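Local coordinates for flavodoxin (Aquifex aeolicus, PDB 2ARK), which probably acts as a low-potential electron donor to redox enzymes, using bound FMN as its cofactor, at residues L24-A29 / C154-R159; A29-T35 / R159-E163. One frame throughout, in Å; residues are numbered along the deposited sequence.

From the N terminus the chain runs through strand 5-11 into helix 17-30, turns into strand 35-41, and builds the rest of the parallel sheet before helix 148-168 returns beside the first helix. Contact 1 closes a loop of 124 intervening residues by crossing 24-29 with 154-159. Contact 2 carries on from its C-terminal ends: 29-35 meets 159-163, closing a loop of 123 residues. The segments alternate along the sequence, so the two loops cross, and Ala-29 and Arg-159 belong to both. With their centres about 8 Å apart, the contacts tie the first and the long late helix together, first helix to helix, then turn to helix.

Contact 1: L24-A29 / C154-R159; sequences LVAEGA and CRRLGR
Glu-27 reaches out to Arg-155 by holding CG trans to its own amide nitrogen (chi1 179°) with the chain extended beyond, and Arg-155 answers with a chain stretched from CG to NE. The two run alongside each other in the same sense. Arg-155 NE gives a bent bond to OE1 of Glu-27 at 2.9 Å (136° at the hydrogen), reaching the oxygen from above the carboxylate plane, so this salt bridge is not a flat, two-pronged pairing. Water 1 adds a second link: it donates to Glu-27 OE2 at 2.8 Å and accepts from Arg-155 NH2. A long, flexible pair suits this outer margin, where charge can stay near solvent. Arg-155 NH1 forms a further salt bridge with Glu-152.

Beneath it, the axes of 24-29 and 154-159 cross at 46° and approach to 6.2 Å. Gly-28 and Gly-158 make this possible, since with no side chain each lets the opposing backbone come in directly. Gly-158 CA lies 3.3 Å from Val-25 O, and Gly-28 CA lies 3.2 Å from Arg-155 O, as CA-H...O contacts. Small Ala-29 fits the same closeness, its CB lying 3.4 Å from Gly-158 O. At the N-terminal ends, Leu-24 CB meets Cys-154 CB at 3.4 Å. Val-25 CG2 packs against Cys-154 O at 3.3 Å and touches Leu-157 CD2 more loosely.

Both helices rest on the parallel sheet of the flavodoxin fold: Val-25 reaches Val-9 of strand 5-11 and Phe-94 of strand 90-97, Leu-157 also packs on Phe-94, and Ala-29 sits on Val-7 and on Val-37 of strand 35-41.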
ATOM      1  N   LEU A  24     -25.407   5.164   5.709  1.00 28.40           N
ATOM      2  CA  LEU A  24     -24.977   6.416   6.317  1.00 28.39           C
ATOM      3  C   LEU A  24     -24.177   7.278   5.356  1.00 28.30           C
ATOM      4  O   LEU A  24     -24.335   8.504   5.353  1.00 28.06           O
ATOM      5  CB  LEU A  24     -24.174   6.148   7.582  1.00 28.25           C
ATOM      6  CG  LEU A  24     -25.038   5.694   8.772  1.00 28.89           C
ATOM      7  CD1 LEU A  24     -24.197   4.958   9.826  1.00 27.03           C
ATOM      8  CD2 LEU A  24     -25.851   6.845   9.377  1.00 26.97           C
ATOM      9  N   VAL A  25     -23.342   6.638   4.533  1.00 27.93           N
ATOM     10  CA  VAL A  25     -22.645   7.338   3.443  1.00 27.29           C
ATOM     11  C   VAL A  25     -23.671   7.991   2.486  1.00 27.16           C
ATOM     12  O   VAL A  25     -23.545   9.166   2.114  1.00 26.96           O
ATOM     13  CB  VAL A  25     -21.662   6.392   2.662  1.00 27.34           C
ATOM     14  CG1 VAL A  25     -21.048   7.107   1.452  1.00 26.04           C
ATOM     15  CG2 VAL A  25     -20.577   5.881   3.570  1.00 25.56           C
ATOM     16  N   ALA A  26     -24.696   7.215   2.140  1.00 26.98           N
ATOM     17  CA  ALA A  26     -25.719   7.609   1.185  1.00 26.42           C
ATOM     18  C   ALA A  26     -26.550   8.761   1.729  1.00 26.70           C
ATOM     19  O   ALA A  26     -26.893   9.692   0.983  1.00 26.83           O
ATOM     20  CB  ALA A  26     -26.607   6.437   0.881  1.00 26.35           C
ATOM     21  N   GLU A  27     -26.895   8.673   3.019  1.00 26.21           N
ATOM     22  CA  GLU A  27     -27.505   9.770   3.744  1.00 25.82           C
ATOM     23  C   GLU A  27     -26.574  10.991   3.781  1.00 25.43           C
ATOM     24  O   GLU A  27     -27.017  12.111   3.595  1.00 24.91           O
ATOM     25  CB  GLU A  27     -27.862   9.323   5.153  1.00 25.96           C
ATOM     26  CG  GLU A  27     -28.493  10.405   6.000  1.00 29.24           C
ATOM     27  CD  GLU A  27     -28.431  10.103   7.485  1.00 33.52           C
ATOM     28  OE1 GLU A  27     -28.162  11.036   8.276  1.00 35.20           O
ATOM     29  OE2 GLU A  27     -28.642   8.933   7.857  1.00 34.95           O
ATOM     30  N   GLY A  28     -25.282  10.769   4.024  1.00 25.78           N
ATOM     31  CA  GLY A  28     -24.281  11.833   3.929  1.00 25.51           C
ATOM     32  C   GLY A  28     -24.380  12.615   2.617  1.00 25.54           C
ATOM     33  O   GLY A  28     -24.429  13.841   2.646  1.00 25.13           O
ATOM     34  N   ALA A  29     -24.422  11.904   1.478  1.00 25.63           N
ATOM     35  CA  ALA A  29     -24.462  12.528   0.159  1.00 26.22           C
ATOM     36  C   ALA A  29     -25.786  13.222  -0.119  1.00 27.28           C
ATOM     37  O   ALA A  29     -25.817  14.302  -0.710  1.00 27.95           O
ATOM     38  CB  ALA A  29     -24.174  11.503  -0.925  1.00 26.23           C
ATOM     39  N   CYS A 154     -19.157   8.130   8.532  1.00 26.68           N
ATOM     40  CA  CYS A 154     -19.819   7.538   7.377  1.00 27.62           C
ATOM     41  C   CYS A 154     -20.576   8.575   6.616  1.00 27.30           C
ATOM     42  O   CYS A 154     -20.467   8.667   5.414  1.00 28.74           O
ATOM     43  CB  CYS A 154     -20.777   6.426   7.799  1.00 27.26           C
ATOM     44  SG  CYS A 154     -19.948   4.938   8.421  1.00 32.23           S
ATOM     45  N   ARG A 155     -21.345   9.363   7.329  1.00 27.38           N
ATOM     46  CA  ARG A 155     -22.003  10.498   6.756  1.00 26.72           C
ATOM     47  C   ARG A 155     -21.028  11.471   6.095  1.00 27.11           C
ATOM     48  O   ARG A 155     -21.267  11.916   4.964  1.00 27.50           O
ATOM     49  CB  ARG A 155     -22.805  11.199   7.831  1.00 26.80           C
ATOM     50  CG  ARG A 155     -23.993  10.431   8.364  1.00 24.33           C
ATOM     51  CD  ARG A 155     -24.925  11.399   9.144  1.00 24.91           C
ATOM     52  NE  ARG A 155     -25.858  10.651   9.983  1.00 25.98           N
ATOM     53  CZ  ARG A 155     -25.691  10.416  11.285  1.00 27.39           C
ATOM     54  NH1 ARG A 155     -24.633  10.912  11.930  1.00 27.80           N
ATOM     55  NH2 ARG A 155     -26.597   9.694  11.956  1.00 26.13           N
ATOM     56  N   ARG A 156     -19.932  11.794   6.775  1.00 26.79           N
ATOM     57  CA  ARG A 156     -18.980  12.769   6.237  1.00 27.07           C
ATOM     58  C   ARG A 156     -18.378  12.374   4.878  1.00 27.67           C
ATOM     59  O   ARG A 156     -18.201  13.237   3.992  1.00 27.82           O
ATOM     60  CB  ARG A 156     -17.854  13.088   7.228  1.00 26.91           C
ATOM     61  CG  ARG A 156     -17.000  14.284   6.791  1.00 26.45           C
ATOM     62  CD  ARG A 156     -17.873  15.575   6.721  1.00 27.58           C
ATOM     63  NE  ARG A 156     -18.719  15.637   7.905  1.00 25.84           N
ATOM     64  CZ  ARG A 156     -18.365  16.203   9.052  1.00 23.61           C
ATOM     65  NH1 ARG A 156     -19.197  16.169  10.069  1.00 20.60           N
ATOM     66  NH2 ARG A 156     -17.203  16.816   9.176  1.00 22.53           N
ATOM     67  N   LEU A 157     -18.058  11.084   4.729  1.00 27.44           N
ATOM     68  CA  LEU A 157     -17.592  10.557   3.459  1.00 27.04           C
ATOM     69  C   LEU A 157     -18.515  10.897   2.295  1.00 27.17           C
ATOM     70  O   LEU A 157     -18.068  11.434   1.293  1.00 26.71           O
ATOM     71  CB  LEU A 157     -17.374   9.050   3.543  1.00 26.38           C
ATOM     72  CG  LEU A 157     -16.624   8.517   2.294  1.00 26.47           C
ATOM     73  CD1 LEU A 157     -15.090   8.931   2.248  1.00 24.91           C
ATOM     74  CD2 LEU A 157     -16.820   7.044   2.164  1.00 22.09           C
ATOM     75  N   GLY A 158     -19.808  10.579   2.437  1.00 27.82           N
ATOM     76  CA  GLY A 158     -20.795  10.833   1.395  1.00 27.25           C
ATOM     77  C   GLY A 158     -20.980  12.312   1.132  1.00 27.27           C
ATOM     78  O   GLY A 158     -21.149  12.719  -0.025  1.00 27.50           O
ATOM     79  N   ARG A 159     -20.962  13.096   2.215  1.00 26.86           N
ATOM     80  CA  ARG A 159     -20.985  14.569   2.206  1.00 26.98           C
ATOM     81  C   ARG A 159     -19.854  15.148   1.352  1.00 26.45           C
ATOM     82  O   ARG A 159     -20.098  15.978   0.479  1.00 25.97           O
ATOM     83  CB  ARG A 159     -20.782  15.089   3.634  1.00 27.03           C
ATOM     84  CG  ARG A 159     -21.521  16.330   4.050  1.00 27.44           C
ATOM     85  CD  ARG A 159     -21.643  17.451   3.030  1.00 31.19           C
ATOM     86  NE  ARG A 159     -23.040  17.840   2.959  1.00 34.62           N
ATOM     87  CZ  ARG A 159     -23.589  18.983   3.358  1.00 33.69           C
ATOM     88  NH1 ARG A 159     -22.887  20.001   3.817  1.00 35.85           N
ATOM     89  NH2 ARG A 159     -24.886  19.103   3.243  1.00 33.34           N
TER
HETATM   90  O   HOH W   1     -28.894   8.600  10.640  1.00 27.96           O

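Contact 2: A29-T35 / R159-E163; sequences ARSLEGT and RRLAE
The turn between helix 17-30 and strand 35-41, a type II beta turn from Leu-32 to Thr-35, packs against helix 148-168 through Leu-32 and Ala-162. Leu-32 CB lies 3.9 Å from Ala-162 CB, and its CD1 comes to 3.5 Å from Ala-162 O; the methyl of Ala-162, small enough to sit close, also faces Ala-29 CB and Thr-35. Leu-32 crosses Arg-159 at about a right angle, with CD2 above one face of the guanidinium, toward its rim.

The turn is the helix-to-strand connection of the beta-alpha-beta crossover joining the neighbouring parallel strands 5-11 and 35-41. Gly-34, with its positive phi, suits the third position of the turn. The Arg-159 chain folds about CB-CG (chi2 -39°), which helps turn NH2 to Ser-31 O at 3.1 Å, at the guanidinium edge. That bond is weak, as are those from NE and NH2 to Ser-31 OG, which is bound chiefly to Gly-28 O. Arg-159 NH1 has a weak salt bridge to Glu-163 OE2, while Arg-160 NE meets Glu-163 OE1 at 2.7 Å, nearly straight (171°) and in the guanidinium plane of Arg-160.

Thr-35 OG1 donates to Leu-32 O at 3.0 Å, and water 2 donates both to OG1 and to Ala-162 O.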
ATOM      1  N   ALA A  29     -24.422  11.904   1.478  1.00 25.63           N
ATOM      2  CA  ALA A  29     -24.462  12.528   0.159  1.00 26.22           C
ATOM      3  C   ALA A  29     -25.786  13.222  -0.119  1.00 27.28           C
ATOM      4  O   ALA A  29     -25.817  14.302  -0.710  1.00 27.95           O
ATOM      5  CB  ALA A  29     -24.174  11.503  -0.925  1.00 26.23           C
ATOM      6  N   ARG A  30     -26.884  12.607   0.305  1.00 27.69           N
ATOM      7  CA  ARG A  30     -28.207  13.163   0.071  1.00 28.55           C
ATOM      8  C   ARG A  30     -28.377  14.473   0.823  1.00 28.77           C
ATOM      9  O   ARG A  30     -29.233  15.283   0.469  1.00 28.92           O
ATOM     10  CB  ARG A  30     -29.314  12.171   0.466  1.00 28.39           C
ATOM     11  CG  ARG A  30     -29.486  11.018  -0.523  1.00 29.39           C
ATOM     12  CD  ARG A  30     -30.803  10.283  -0.294  1.00 31.09           C
ATOM     13  NE  ARG A  30     -30.598   9.112   0.546  1.00 34.74           N
ATOM     14  CZ  ARG A  30     -30.569   7.856   0.092  1.00 37.47           C
ATOM     15  NH1 ARG A  30     -30.348   6.866   0.954  1.00 37.90           N
ATOM     16  NH2 ARG A  30     -30.770   7.580  -1.213  1.00 35.87           N
ATOM     17  N   SER A  31     -27.535  14.689   1.838  1.00 29.21           N
ATOM     18  CA  SER A  31     -27.668  15.853   2.717  1.00 29.10           C
ATOM     19  C   SER A  31     -27.252  17.143   2.004  1.00 29.24           C
ATOM     20  O   SER A  31     -27.690  18.224   2.379  1.00 28.94           O
ATOM     21  CB  SER A  31     -26.932  15.654   4.050  1.00 28.53           C
ATOM     22  OG  SER A  31     -25.548  15.990   3.964  1.00 29.78           O
ATOM     23  N   LEU A  32     -26.418  17.014   0.969  1.00 29.70           N
ATOM     24  CA  LEU A  32     -26.079  18.148   0.108  1.00 29.79           C
ATOM     25  C   LEU A  32     -27.188  18.335  -0.911  1.00 30.39           C
ATOM     26  O   LEU A  32     -27.298  17.533  -1.833  1.00 31.58           O
ATOM     27  CB  LEU A  32     -24.780  17.884  -0.660  1.00 28.77           C
ATOM     28  CG  LEU A  32     -23.773  19.018  -0.967  1.00 27.22           C
ATOM     29  CD1 LEU A  32     -23.311  18.941  -2.419  1.00 24.03           C
ATOM     30  CD2 LEU A  32     -24.239  20.424  -0.604  1.00 18.72           C
ATOM     31  N   GLU A  33     -27.993  19.382  -0.760  1.00 30.83           N
ATOM     32  CA  GLU A  33     -29.074  19.677  -1.692  1.00 31.32           C
ATOM     33  C   GLU A  33     -28.660  19.567  -3.164  1.00 30.48           C
ATOM     34  O   GLU A  33     -27.586  20.031  -3.561  1.00 29.99           O
ATOM     35  CB  GLU A  33     -29.632  21.070  -1.416  1.00 31.29           C
ATOM     36  CG  GLU A  33     -30.993  21.092  -0.689  1.00 33.54           C
ATOM     37  CD  GLU A  33     -31.268  22.442   0.011  1.00 33.81           C
ATOM     38  OE1 GLU A  33     -30.442  22.858   0.864  1.00 35.66           O
ATOM     39  OE2 GLU A  33     -32.309  23.098  -0.291  1.00 39.32           O
ATOM     40  N   GLY A  34     -29.531  18.950  -3.964  1.00 30.12           N
ATOM     41  CA  GLY A  34     -29.300  18.799  -5.402  1.00 29.54           C
ATOM     42  C   GLY A  34     -28.273  17.727  -5.740  1.00 29.08           C
ATOM     43  O   GLY A  34     -27.623  17.785  -6.789  1.00 29.21           O
ATOM     44  N   THR A  35     -28.108  16.770  -4.829  1.00 28.15           N
ATOM     45  CA  THR A  35     -27.352  15.569  -5.087  1.00 27.46           C
ATOM     46  C   THR A  35     -28.318  14.402  -5.103  1.00 28.07           C
ATOM     47  O   THR A  35     -29.140  14.217  -4.193  1.00 27.46           O
ATOM     48  CB  THR A  35     -26.272  15.321  -4.022  1.00 27.50           C
ATOM     49  OG1 THR A  35     -25.424  16.472  -3.922  1.00 26.11           O
ATOM     50  CG2 THR A  35     -25.437  14.081  -4.366  1.00 25.75           C
ATOM     51  N   ARG A 159     -20.962  13.096   2.215  1.00 26.86           N
ATOM     52  CA  ARG A 159     -20.985  14.569   2.206  1.00 26.98           C
ATOM     53  C   ARG A 159     -19.854  15.148   1.352  1.00 26.45           C
ATOM     54  O   ARG A 159     -20.098  15.978   0.479  1.00 25.97           O
ATOM     55  CB  ARG A 159     -20.782  15.089   3.634  1.00 27.03           C
ATOM     56  CG  ARG A 159     -21.521  16.330   4.050  1.00 27.44           C
ATOM     57  CD  ARG A 159     -21.643  17.451   3.030  1.00 31.19           C
ATOM     58  NE  ARG A 159     -23.040  17.840   2.959  1.00 34.62           N
ATOM     59  CZ  ARG A 159     -23.589  18.983   3.358  1.00 33.69           C
ATOM     60  NH1 ARG A 159     -22.887  20.001   3.817  1.00 35.85           N
ATOM     61  NH2 ARG A 159     -24.886  19.103   3.243  1.00 33.34           N
ATOM     62  N   ARG A 160     -18.621  14.739   1.652  1.00 26.03           N
ATOM     63  CA  ARG A 160     -17.464  15.221   0.921  1.00 26.18           C
ATOM     64  C   ARG A 160     -17.479  14.735  -0.528  1.00 26.78           C
ATOM     65  O   ARG A 160     -17.110  15.475  -1.437  1.00 27.67           O
ATOM     66  CB  ARG A 160     -16.161  14.869   1.651  1.00 25.60           C
ATOM     67  CG  ARG A 160     -14.901  15.619   1.151  1.00 24.74           C
ATOM     68  CD  ARG A 160     -14.954  17.160   1.210  1.00 24.18           C
ATOM     69  NE  ARG A 160     -15.667  17.688   2.381  1.00 26.91           N
ATOM     70  CZ  ARG A 160     -15.193  17.701   3.636  1.00 26.23           C
ATOM     71  NH1 ARG A 160     -13.983  17.222   3.921  1.00 22.81           N
ATOM     72  NH2 ARG A 160     -15.944  18.200   4.612  1.00 24.64           N
ATOM     73  N   LEU A 161     -17.924  13.498  -0.746  1.00 27.11           N
ATOM     74  CA  LEU A 161     -18.114  12.976  -2.100  1.00 26.25           C
ATOM     75  C   LEU A 161     -19.052  13.873  -2.890  1.00 25.63           C
ATOM     76  O   LEU A 161     -18.732  14.266  -4.014  1.00 26.51           O
ATOM     77  CB  LEU A 161     -18.692  11.573  -2.049  1.00 25.96           C
ATOM     78  CG  LEU A 161     -18.394  10.548  -3.148  1.00 26.21           C
ATOM     79  CD1 LEU A 161     -19.546   9.584  -3.226  1.00 18.59           C
ATOM     80  CD2 LEU A 161     -18.022  11.115  -4.539  1.00 23.77           C
ATOM     81  N   ALA A 162     -20.188  14.220  -2.288  1.00 25.20           N
ATOM     82  CA  ALA A 162     -21.215  15.014  -2.960  1.00 24.90           C
ATOM     83  C   ALA A 162     -20.706  16.428  -3.214  1.00 25.25           C
ATOM     84  O   ALA A 162     -20.986  17.024  -4.259  1.00 25.53           O
ATOM     85  CB  ALA A 162     -22.479  15.045  -2.133  1.00 24.72           C
ATOM     86  N   GLU A 163     -19.956  16.947  -2.251  1.00 25.29           N
ATOM     87  CA  GLU A 163     -19.299  18.243  -2.353  1.00 25.63           C
ATOM     88  C   GLU A 163     -18.235  18.290  -3.450  1.00 25.60           C
ATOM     89  O   GLU A 163     -18.166  19.260  -4.174  1.00 25.39           O
ATOM     90  CB  GLU A 163     -18.712  18.617  -1.005  1.00 25.01           C
ATOM     91  CG  GLU A 163     -19.780  19.027   0.020  1.00 26.50           C
ATOM     92  CD  GLU A 163     -19.228  19.156   1.460  1.00 27.31           C
ATOM     93  OE1 GLU A 163     -18.152  18.562   1.745  1.00 28.99           O
ATOM     94  OE2 GLU A 163     -19.886  19.829   2.301  1.00 26.08           O
TER
HETATM   95  O   HOH W   2     -23.263  16.809  -5.675  1.00 26.16           O